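Local coordinates for protein HIAXHD3 (Humicola insolens, PDB 3ZXK) that hydrolyses terminal alpha-L-arabinofuranosyl side chains, probably of arabinoxylan, and has been studied by active-site engineering to add endo-xylanase activity, at residues Y158-A166 against R181-E192; M196-I205 against L217-Y228. All coordinates share one frame; numbering follows the deposited sequence.

Contact 1 of 2, residues Y158-A166 against R181-E192; sequences YGNPTINVA and RVYAHPQGQTVE. With XYP (beta-D-xylopyranose), chain C; XYP (beta-D-xylopyranose), chain B.
The side-chain amide of Asn160 and the carboxylate of Glu192 run side by side, their planes 78° apart. ND2 of Asn160 lies 2.8 Å from OE1 of Glu192 and donates within its own amide plane, but it meets the carboxylate from above that group's plane. Asn160 CG is anti to the backbone N (chi1 167°), which brings the amide alongside Glu192, with Thr190 CG2 against OD1. The Arg181 guanidinium carries Ala184 CB over one face near its rim, while Thr162 CG2 approaches obliquely and rests 3.6 Å from Ala184 CB. On the Tyr158 ring, Asn164 CB covers part of one face. Beyond CG the Glu192 chain is extended and reaches the bound xylo-sugar, whose O3 (the xylopyranose of chain C) donates to OE2 of Glu192 at 2.9 Å. Tyr142, another pocket residue, also hydrogen-bonds OE1, giving that oxygen two protein partners.

Away from the sugar, the backbones pair around a classic beta bulge, with Val182 and Tyr183 both opposite Ile163. Ile163 N bonds Tyr183 O at 2.9 Å, whereas the return bond from Val182 N to Ile163 O is weak. Asn164 OD1 supplements it by taking Arg181 N at 2.9 Å in the carbonyl plane. Pro161, which follows a cis peptide, offers its O to Val191 N at 3.2 Å; a water joins the same oxygen to His185 N and Gln189 O.

Ile163 packs on Val182 CG2 and, through CG1, on Val191 CG2. Both Ile163 and Val191 also touch Val207 of strand 202-209, and Val165 touches Ile205. Strands 163-168 and 175-183 are the outer two of a four-stranded blade in the GH43 five-bladed beta-propeller, while Asn160, before strand 163-168, and Glu192, at the start of the next blade, reach the glycan pocket.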
# COMPACT_ATOMS: atom_id res chain seq x y z
N TYR A 158 -5.62 2.77 -20.66
CA TYR A 158 -5.92 1.58 -19.87
C TYR A 158 -5.86 0.34 -20.70
O TYR A 158 -5.79 0.43 -21.93
CB TYR A 158 -7.31 1.71 -19.22
CG TYR A 158 -8.44 1.68 -20.22
CD1 TYR A 158 -8.82 2.84 -20.90
CD2 TYR A 158 -9.14 0.50 -20.47
CE1 TYR A 158 -9.87 2.82 -21.82
CE2 TYR A 158 -10.19 0.46 -21.38
CZ TYR A 158 -10.57 1.64 -22.04
OH TYR A 158 -11.60 1.60 -22.96
N GLY A 159 -5.85 -0.81 -20.05
CA GLY A 159 -6.05 -2.06 -20.79
C GLY A 159 -5.00 -3.10 -20.50
O GLY A 159 -3.97 -2.82 -19.90
N ASN A 160 -5.30 -4.32 -20.93
CA ASN A 160 -4.42 -5.47 -20.89
C ASN A 160 -5.17 -6.52 -21.74
O ASN A 160 -6.33 -6.83 -21.45
CB ASN A 160 -4.19 -5.95 -19.45
CG ASN A 160 -3.53 -7.33 -19.37
OD1 ASN A 160 -3.70 -8.18 -20.26
ND2 ASN A 160 -2.80 -7.58 -18.29
N PRO A 161 -4.52 -7.06 -22.78
CA PRO A 161 -3.12 -7.00 -23.14
C PRO A 161 -2.73 -5.87 -24.09
O PRO A 161 -1.54 -5.70 -24.41
CB PRO A 161 -2.91 -8.35 -23.86
CG PRO A 161 -4.21 -8.58 -24.55
CD PRO A 161 -5.25 -8.08 -23.57
N THR A 162 -3.74 -5.11 -24.52
CA THR A 162 -3.54 -3.99 -25.45
C THR A 162 -4.08 -2.73 -24.82
O THR A 162 -4.89 -2.78 -23.88
CB THR A 162 -4.23 -4.24 -26.80
OG1 THR A 162 -5.61 -4.54 -26.57
CG2 THR A 162 -3.61 -5.43 -27.48
N ILE A 163 -3.59 -1.59 -25.31
CA ILE A 163 -3.90 -0.31 -24.66
C ILE A 163 -4.96 0.45 -25.43
O ILE A 163 -4.92 0.49 -26.66
CB ILE A 163 -2.63 0.56 -24.46
CG1 ILE A 163 -1.56 -0.26 -23.72
CG2 ILE A 163 -2.96 1.83 -23.66
CD1 ILE A 163 -1.97 -0.78 -22.34
N ASN A 164 -5.90 1.04 -24.69
CA ASN A 164 -6.94 1.95 -25.21
C ASN A 164 -6.80 3.33 -24.57
O ASN A 164 -6.17 3.47 -23.52
CB ASN A 164 -8.31 1.38 -24.85
CG ASN A 164 -8.39 -0.10 -25.12
OD1 ASN A 164 -8.25 -0.52 -26.27
ND2 ASN A 164 -8.54 -0.90 -24.06
N VAL A 165 -7.37 4.35 -25.20
CA VAL A 165 -7.42 5.68 -24.60
C VAL A 165 -8.84 6.20 -24.63
O VAL A 165 -9.46 6.31 -25.70
CB VAL A 165 -6.46 6.68 -25.30
CG1 VAL A 165 -6.72 8.13 -24.85
CG2 VAL A 165 -5.01 6.28 -25.10
N ALA A 166 -9.35 6.53 -23.45
CA ALA A 166 -10.64 7.18 -23.30
C ALA A 166 -10.47 8.67 -23.10
O ALA A 166 -9.52 9.14 -22.43
CB ALA A 166 -11.39 6.62 -22.09
N ARG A 181 -7.26 -0.04 -28.92
CA ARG A 181 -6.06 -0.62 -29.52
C ARG A 181 -5.14 0.48 -30.07
O ARG A 181 -4.71 0.40 -31.23
CB ARG A 181 -6.46 -1.65 -30.60
CG ARG A 181 -5.48 -2.78 -30.79
CD ARG A 181 -6.00 -3.77 -31.84
NE ARG A 181 -4.96 -4.71 -32.25
CZ ARG A 181 -4.66 -5.84 -31.62
NH1 ARG A 181 -5.33 -6.20 -30.53
NH2 ARG A 181 -3.68 -6.62 -32.09
N VAL A 182 -4.85 1.50 -29.26
CA VAL A 182 -3.86 2.53 -29.63
C VAL A 182 -2.45 1.94 -29.66
O VAL A 182 -1.54 2.53 -30.27
CB VAL A 182 -3.92 3.76 -28.69
CG1 VAL A 182 -5.34 4.27 -28.60
CG2 VAL A 182 -3.35 3.48 -27.27
N TYR A 183 -2.25 0.84 -28.94
CA TYR A 183 -1.01 0.08 -28.95
C TYR A 183 -1.31 -1.41 -28.74
O TYR A 183 -2.04 -1.77 -27.81
CB TYR A 183 -0.03 0.54 -27.83
CG TYR A 183 1.26 -0.26 -27.89
CD1 TYR A 183 2.17 -0.07 -28.95
CD2 TYR A 183 1.54 -1.26 -26.95
CE1 TYR A 183 3.32 -0.82 -29.03
CE2 TYR A 183 2.69 -2.02 -27.04
CZ TYR A 183 3.57 -1.81 -28.08
OH TYR A 183 4.71 -2.57 -28.13
N ALA A 184 -0.73 -2.25 -29.59
CA ALA A 184 -0.67 -3.69 -29.37
C ALA A 184 0.78 -4.12 -29.61
O ALA A 184 1.41 -3.67 -30.59
CB ALA A 184 -1.61 -4.43 -30.32
N HIS A 185 1.32 -4.96 -28.74
CA HIS A 185 2.69 -5.41 -28.91
C HIS A 185 2.75 -6.25 -30.15
O HIS A 185 1.92 -7.16 -30.33
CB HIS A 185 3.17 -6.20 -27.71
CG HIS A 185 4.64 -6.47 -27.73
ND1 HIS A 185 5.18 -7.44 -28.49
CD2 HIS A 185 5.69 -5.82 -27.10
CE1 HIS A 185 6.52 -7.42 -28.35
NE2 HIS A 185 6.83 -6.43 -27.50
N PRO A 186 3.73 -6.00 -31.03
CA PRO A 186 3.77 -6.67 -32.34
C PRO A 186 4.12 -8.16 -32.31
O PRO A 186 3.96 -8.85 -33.32
CB PRO A 186 4.85 -5.89 -33.11
CG PRO A 186 5.66 -5.23 -32.05
CD PRO A 186 4.69 -4.88 -30.97
N GLN A 187 4.64 -8.64 -31.17
CA GLN A 187 4.93 -10.07 -31.02
C GLN A 187 3.90 -10.71 -30.08
O GLN A 187 4.07 -11.83 -29.60
CB GLN A 187 6.36 -10.30 -30.53
CG GLN A 187 7.41 -10.24 -31.63
CD GLN A 187 7.81 -8.83 -32.03
OE1 GLN A 187 8.25 -8.04 -31.20
NE2 GLN A 187 7.71 -8.53 -33.33
N GLY A 188 2.82 -9.98 -29.82
CA GLY A 188 1.72 -10.51 -29.01
C GLY A 188 1.98 -10.58 -27.51
O GLY A 188 1.20 -11.20 -26.79
N GLN A 189 3.06 -9.94 -27.05
CA GLN A 189 3.37 -9.86 -25.61
C GLN A 189 2.30 -9.03 -24.92
O GLN A 189 1.83 -8.02 -25.46
CB GLN A 189 4.73 -9.20 -25.38
CG GLN A 189 5.95 -9.98 -25.82
CD GLN A 189 7.25 -9.17 -25.69
OE1 GLN A 189 7.25 -8.03 -25.20
NE2 GLN A 189 8.34 -9.75 -26.15
N THR A 190 1.96 -9.43 -23.71
CA THR A 190 1.03 -8.67 -22.87
C THR A 190 1.67 -7.40 -22.32
O THR A 190 2.75 -7.45 -21.74
CB THR A 190 0.58 -9.55 -21.70
OG1 THR A 190 -0.12 -10.68 -22.23
CG2 THR A 190 -0.33 -8.77 -20.73
N VAL A 191 1.01 -6.26 -22.51
CA VAL A 191 1.35 -5.09 -21.73
C VAL A 191 0.18 -4.61 -20.86
O VAL A 191 -0.98 -4.96 -21.11
CB VAL A 191 1.92 -3.94 -22.60
CG1 VAL A 191 3.15 -4.43 -23.38
CG2 VAL A 191 0.88 -3.38 -23.56
N GLU A 192 0.51 -3.88 -19.80
CA GLU A 192 -0.49 -3.33 -18.85
C GLU A 192 0.19 -2.19 -18.08
O GLU A 192 1.23 -1.68 -18.46
CB GLU A 192 -1.06 -4.42 -17.90
CG GLU A 192 -0.07 -5.03 -16.90
CD GLU A 192 -0.73 -5.96 -15.87
OE1 GLU A 192 -1.93 -6.30 -15.98
OE2 GLU A 192 -0.04 -6.38 -14.91
C1 XYP C . 1.12 -11.13 -12.98
C2 XYP C . 0.72 -9.65 -12.99
C3 XYP C . -0.76 -9.45 -12.68
C4 XYP C . -1.60 -10.21 -13.70
C5 XYP C . -0.83 -11.35 -14.35
O2 XYP C . 1.47 -8.91 -12.02
O3 XYP C . -1.07 -8.05 -12.72
O4 XYP C . -2.92 -10.24 -13.15
O5 XYP C . 0.02 -11.97 -13.37
C1 XYP B . -3.87 -10.38 -14.22
C2 XYP B . -5.17 -10.94 -13.65
C3 XYP B . -6.28 -10.91 -14.71
C4 XYP B . -6.43 -9.49 -15.26
C5 XYP B . -5.10 -9.06 -15.87
O2 XYP B . -4.96 -12.27 -13.16
O3 XYP B . -7.50 -11.36 -14.13
O4 XYP B . -7.49 -9.38 -16.22
O5 XYP B . -4.10 -9.09 -14.83
O HOH W 1 -0.03 -6.32 -26.53

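Contact 2 of 2, residues M196-I205 against L217-Y228; sequences MYKIRGNYYI and LRSTTGSPFGPY
Tyr203 and Pro224 lie side by side in the first of three CH-pi contacts, with Pro224 CD 4.0 Å from the Tyr203 ring centroid; Lys198 CD covers the opposite face. In the second, Arg218, extended as far as CD, lays CG and CD along Tyr204, CD 3.5 Å from Tyr204 CE2, before the bend at chi3 (75°) turns the guanidinium aside. The third sets Ile205 CD1 over Tyr228, 3.6 Å from the ring centroid, opposite Ser219 CA.

In this antiparallel propeller-blade hairpin (202-209 with 213-219), backbone bonds join Ile205 and Leu217 in both directions, the shorter being Leu217 N to Ile205 O at 2.7 Å. Ser219 N adds a bond to Tyr203 O.

Side-chain hydroxyls organise the loop after Ser219. Tyr228 OH donates to Pro224 O at 2.7 Å, from above the carbonyl plane, and Met196 CE packs against the same hydroxyl. Ser219 OG donates to Ser223 O, and ST turns at Thr221 and Ser223 shape the loop that follows. The polar ends bond elsewhere in the chain: Tyr203 OH bonds Asp149, Tyr204 OH bonds Gly286 O, and Arg218 NH1 bonds Asp285 O.

A leucine in place of Tyr203 would probably deprive Pro224 and Lys198 of the flat surface between them and leave Asp149 without its hydroxyl partner. Ring faces here pack on aliphatic carbons, while the polar ends tie the hairpin to residues beyond it.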
# COMPACT_ATOMS: atom_id res chain seq x y z
N MET A 196 0.06 7.88 -18.25
CA MET A 196 -0.03 8.73 -19.45
C MET A 196 0.52 10.15 -19.20
O MET A 196 0.27 10.74 -18.13
CB MET A 196 -1.48 8.78 -19.96
CG MET A 196 -1.63 9.44 -21.34
SD MET A 196 -3.32 9.24 -21.92
CE MET A 196 -3.26 9.91 -23.58
N TYR A 197 1.25 10.68 -20.19
CA TYR A 197 1.97 11.95 -20.02
C TYR A 197 1.88 12.84 -21.25
O TYR A 197 1.82 12.36 -22.39
CB TYR A 197 3.45 11.71 -19.73
CG TYR A 197 3.68 10.76 -18.56
CD1 TYR A 197 3.71 11.24 -17.23
CD2 TYR A 197 3.86 9.40 -18.78
CE1 TYR A 197 3.89 10.37 -16.16
CE2 TYR A 197 4.05 8.52 -17.72
CZ TYR A 197 4.10 9.01 -16.40
OH TYR A 197 4.27 8.17 -15.28
N LYS A 198 1.91 14.14 -21.01
CA LYS A 198 2.07 15.13 -22.08
C LYS A 198 3.39 15.83 -21.75
O LYS A 198 3.52 16.47 -20.71
CB LYS A 198 0.89 16.10 -22.07
CG LYS A 198 1.01 17.30 -23.00
CD LYS A 198 0.87 16.90 -24.45
CE LYS A 198 0.75 18.13 -25.34
NZ LYS A 198 -0.49 18.89 -25.01
N ILE A 199 4.38 15.66 -22.62
CA ILE A 199 5.71 16.21 -22.40
C ILE A 199 6.20 16.94 -23.64
O ILE A 199 6.35 16.33 -24.70
CB ILE A 199 6.71 15.11 -21.99
CG1 ILE A 199 6.20 14.32 -20.78
CG2 ILE A 199 8.10 15.74 -21.74
CD1 ILE A 199 7.01 13.05 -20.48
N ARG A 200 6.46 18.25 -23.49
CA ARG A 200 6.90 19.13 -24.58
C ARG A 200 6.19 18.89 -25.92
O ARG A 200 6.85 18.70 -26.97
CB ARG A 200 8.42 19.08 -24.74
CG ARG A 200 9.19 19.45 -23.48
CD ARG A 200 10.70 19.41 -23.71
NE ARG A 200 11.20 18.03 -23.76
CZ ARG A 200 11.85 17.42 -22.78
NH1 ARG A 200 12.13 18.05 -21.64
NH2 ARG A 200 12.24 16.16 -22.94
N GLY A 201 4.86 18.87 -25.89
CA GLY A 201 4.07 18.80 -27.10
C GLY A 201 3.70 17.40 -27.55
O GLY A 201 2.91 17.26 -28.48
N ASN A 202 4.26 16.38 -26.90
CA ASN A 202 4.04 15.00 -27.31
C ASN A 202 3.32 14.15 -26.26
O ASN A 202 3.40 14.45 -25.08
CB ASN A 202 5.39 14.35 -27.62
CG ASN A 202 6.03 14.88 -28.88
OD1 ASN A 202 5.40 14.95 -29.93
ND2 ASN A 202 7.30 15.25 -28.78
N TYR A 203 2.66 13.09 -26.69
CA TYR A 203 1.98 12.17 -25.77
C TYR A 203 2.77 10.89 -25.60
O TYR A 203 3.19 10.27 -26.57
CB TYR A 203 0.57 11.84 -26.26
CG TYR A 203 -0.30 13.08 -26.31
CD1 TYR A 203 -0.33 13.89 -27.45
CD2 TYR A 203 -1.08 13.46 -25.20
CE1 TYR A 203 -1.08 15.05 -27.51
CE2 TYR A 203 -1.86 14.62 -25.24
CZ TYR A 203 -1.87 15.40 -26.41
OH TYR A 203 -2.61 16.58 -26.50
N TYR A 204 2.98 10.53 -24.34
CA TYR A 204 3.69 9.33 -23.97
C TYR A 204 2.80 8.47 -23.08
O TYR A 204 2.05 8.96 -22.22
CB TYR A 204 4.98 9.66 -23.22
CG TYR A 204 6.00 10.43 -24.04
CD1 TYR A 204 5.90 11.80 -24.20
CD2 TYR A 204 7.08 9.78 -24.68
CE1 TYR A 204 6.82 12.52 -24.94
CE2 TYR A 204 8.03 10.50 -25.41
CZ TYR A 204 7.86 11.87 -25.57
OH TYR A 204 8.74 12.64 -26.28
N ILE A 205 2.96 7.16 -23.23
CA ILE A 205 2.33 6.21 -22.32
C ILE A 205 3.41 5.23 -21.89
O ILE A 205 4.11 4.69 -22.73
CB ILE A 205 1.14 5.45 -22.96
CG1 ILE A 205 0.04 6.42 -23.40
CG2 ILE A 205 0.59 4.42 -21.97
CD1 ILE A 205 -1.02 5.81 -24.30
N LEU A 217 5.86 4.31 -24.77
CA LEU A 217 5.13 4.51 -26.04
C LEU A 217 5.00 6.00 -26.32
O LEU A 217 4.81 6.77 -25.39
CB LEU A 217 3.73 3.91 -25.98
CG LEU A 217 3.57 2.56 -25.29
CD1 LEU A 217 2.11 2.14 -25.32
CD2 LEU A 217 4.46 1.54 -25.95
N ARG A 218 5.08 6.38 -27.59
CA ARG A 218 4.91 7.78 -28.00
C ARG A 218 3.96 7.85 -29.19
O ARG A 218 4.05 7.04 -30.15
CB ARG A 218 6.26 8.42 -28.35
CG ARG A 218 6.19 9.94 -28.57
CD ARG A 218 7.56 10.51 -28.89
NE ARG A 218 7.95 10.17 -30.26
CZ ARG A 218 9.14 10.46 -30.79
NH1 ARG A 218 10.05 11.09 -30.05
NH2 ARG A 218 9.42 10.13 -32.05
N SER A 219 3.07 8.84 -29.17
CA SER A 219 2.06 8.96 -30.22
C SER A 219 2.74 9.36 -31.52
O SER A 219 3.53 10.31 -31.55
CB SER A 219 1.05 10.04 -29.86
OG SER A 219 0.22 10.29 -30.98
N THR A 220 2.42 8.65 -32.59
CA THR A 220 3.07 8.89 -33.88
C THR A 220 2.43 10.09 -34.62
O THR A 220 3.03 10.65 -35.54
CB THR A 220 3.03 7.64 -34.76
OG1 THR A 220 1.67 7.31 -35.04
CG2 THR A 220 3.66 6.44 -34.04
N THR A 221 1.23 10.49 -34.19
CA THR A 221 0.44 11.53 -34.87
C THR A 221 0.43 12.83 -34.11
O THR A 221 -0.02 13.86 -34.61
CB THR A 221 -1.03 11.08 -34.95
OG1 THR A 221 -1.50 10.75 -33.61
CG2 THR A 221 -1.17 9.89 -35.92
N GLY A 222 0.89 12.77 -32.87
CA GLY A 222 0.78 13.92 -31.97
C GLY A 222 -0.61 14.06 -31.37
O GLY A 222 -0.86 15.02 -30.66
N SER A 223 -1.52 13.11 -31.67
CA SER A 223 -2.83 13.01 -31.00
C SER A 223 -2.75 12.12 -29.75
O SER A 223 -2.03 11.12 -29.76
CB SER A 223 -3.85 12.34 -31.92
OG SER A 223 -5.08 12.07 -31.25
N PRO A 224 -3.54 12.44 -28.71
CA PRO A 224 -3.60 11.54 -27.56
C PRO A 224 -4.12 10.15 -27.91
O PRO A 224 -3.83 9.20 -27.21
CB PRO A 224 -4.60 12.24 -26.60
CG PRO A 224 -5.31 13.25 -27.44
CD PRO A 224 -4.34 13.66 -28.52
N PHE A 225 -4.87 10.04 -29.01
CA PHE A 225 -5.40 8.76 -29.44
C PHE A 225 -4.40 7.96 -30.26
O PHE A 225 -4.68 6.81 -30.62
CB PHE A 225 -6.71 8.98 -30.22
CG PHE A 225 -7.79 9.63 -29.40
CD1 PHE A 225 -8.32 8.98 -28.29
CD2 PHE A 225 -8.26 10.91 -29.71
CE1 PHE A 225 -9.30 9.58 -27.51
CE2 PHE A 225 -9.26 11.50 -28.95
CZ PHE A 225 -9.77 10.84 -27.84
N GLY A 226 -3.22 8.54 -30.52
CA GLY A 226 -2.17 7.79 -31.20
C GLY A 226 -2.45 7.59 -32.68
O GLY A 226 -2.96 8.49 -33.34
N PRO A 227 -2.12 6.41 -33.23
CA PRO A 227 -1.51 5.23 -32.60
C PRO A 227 -0.14 5.50 -32.00
O PRO A 227 0.46 6.56 -32.26
CB PRO A 227 -1.40 4.22 -33.75
CG PRO A 227 -1.53 5.01 -35.00
CD PRO A 227 -2.37 6.20 -34.67
N TYR A 228 0.34 4.56 -31.20
CA TYR A 228 1.60 4.73 -30.50
C TYR A 228 2.63 3.75 -30.99
O TYR A 228 2.29 2.61 -31.32
CB TYR A 228 1.40 4.50 -29.02
CG TYR A 228 0.67 5.64 -28.33
CD1 TYR A 228 -0.72 5.79 -28.42
CD2 TYR A 228 1.37 6.56 -27.55
CE1 TYR A 228 -1.38 6.84 -27.77
CE2 TYR A 228 0.73 7.61 -26.90
CZ TYR A 228 -0.64 7.76 -27.02
OH TYR A 228 -1.28 8.79 -26.36
O HOH W 2 0.62 17.47 -29.89
O HOH W 3 3.09 12.82 -29.67

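In the fold
Contact 1 is partly buried and joins the outer strands of one blade, 163-168 and 175-183, to the linker that enters strand 192-199, on which contact 2 also lies; contact 2 is a largely buried hairpin of that following blade, with none of the pocket residues. They touch directly: Val182 O is 2.9 Å from Tyr228 N, a probable hydrogen bond, and Tyr183 CG packs 3.6 Å from Leu217 CD1. Their chemistry follows their place. In contact 1, polar side chains and a water hold an irregular loop that ends at Glu192, whose carboxylate meets the sugar. In contact 2, regular strand pairing and aromatic faces on aliphatic carbons dominate.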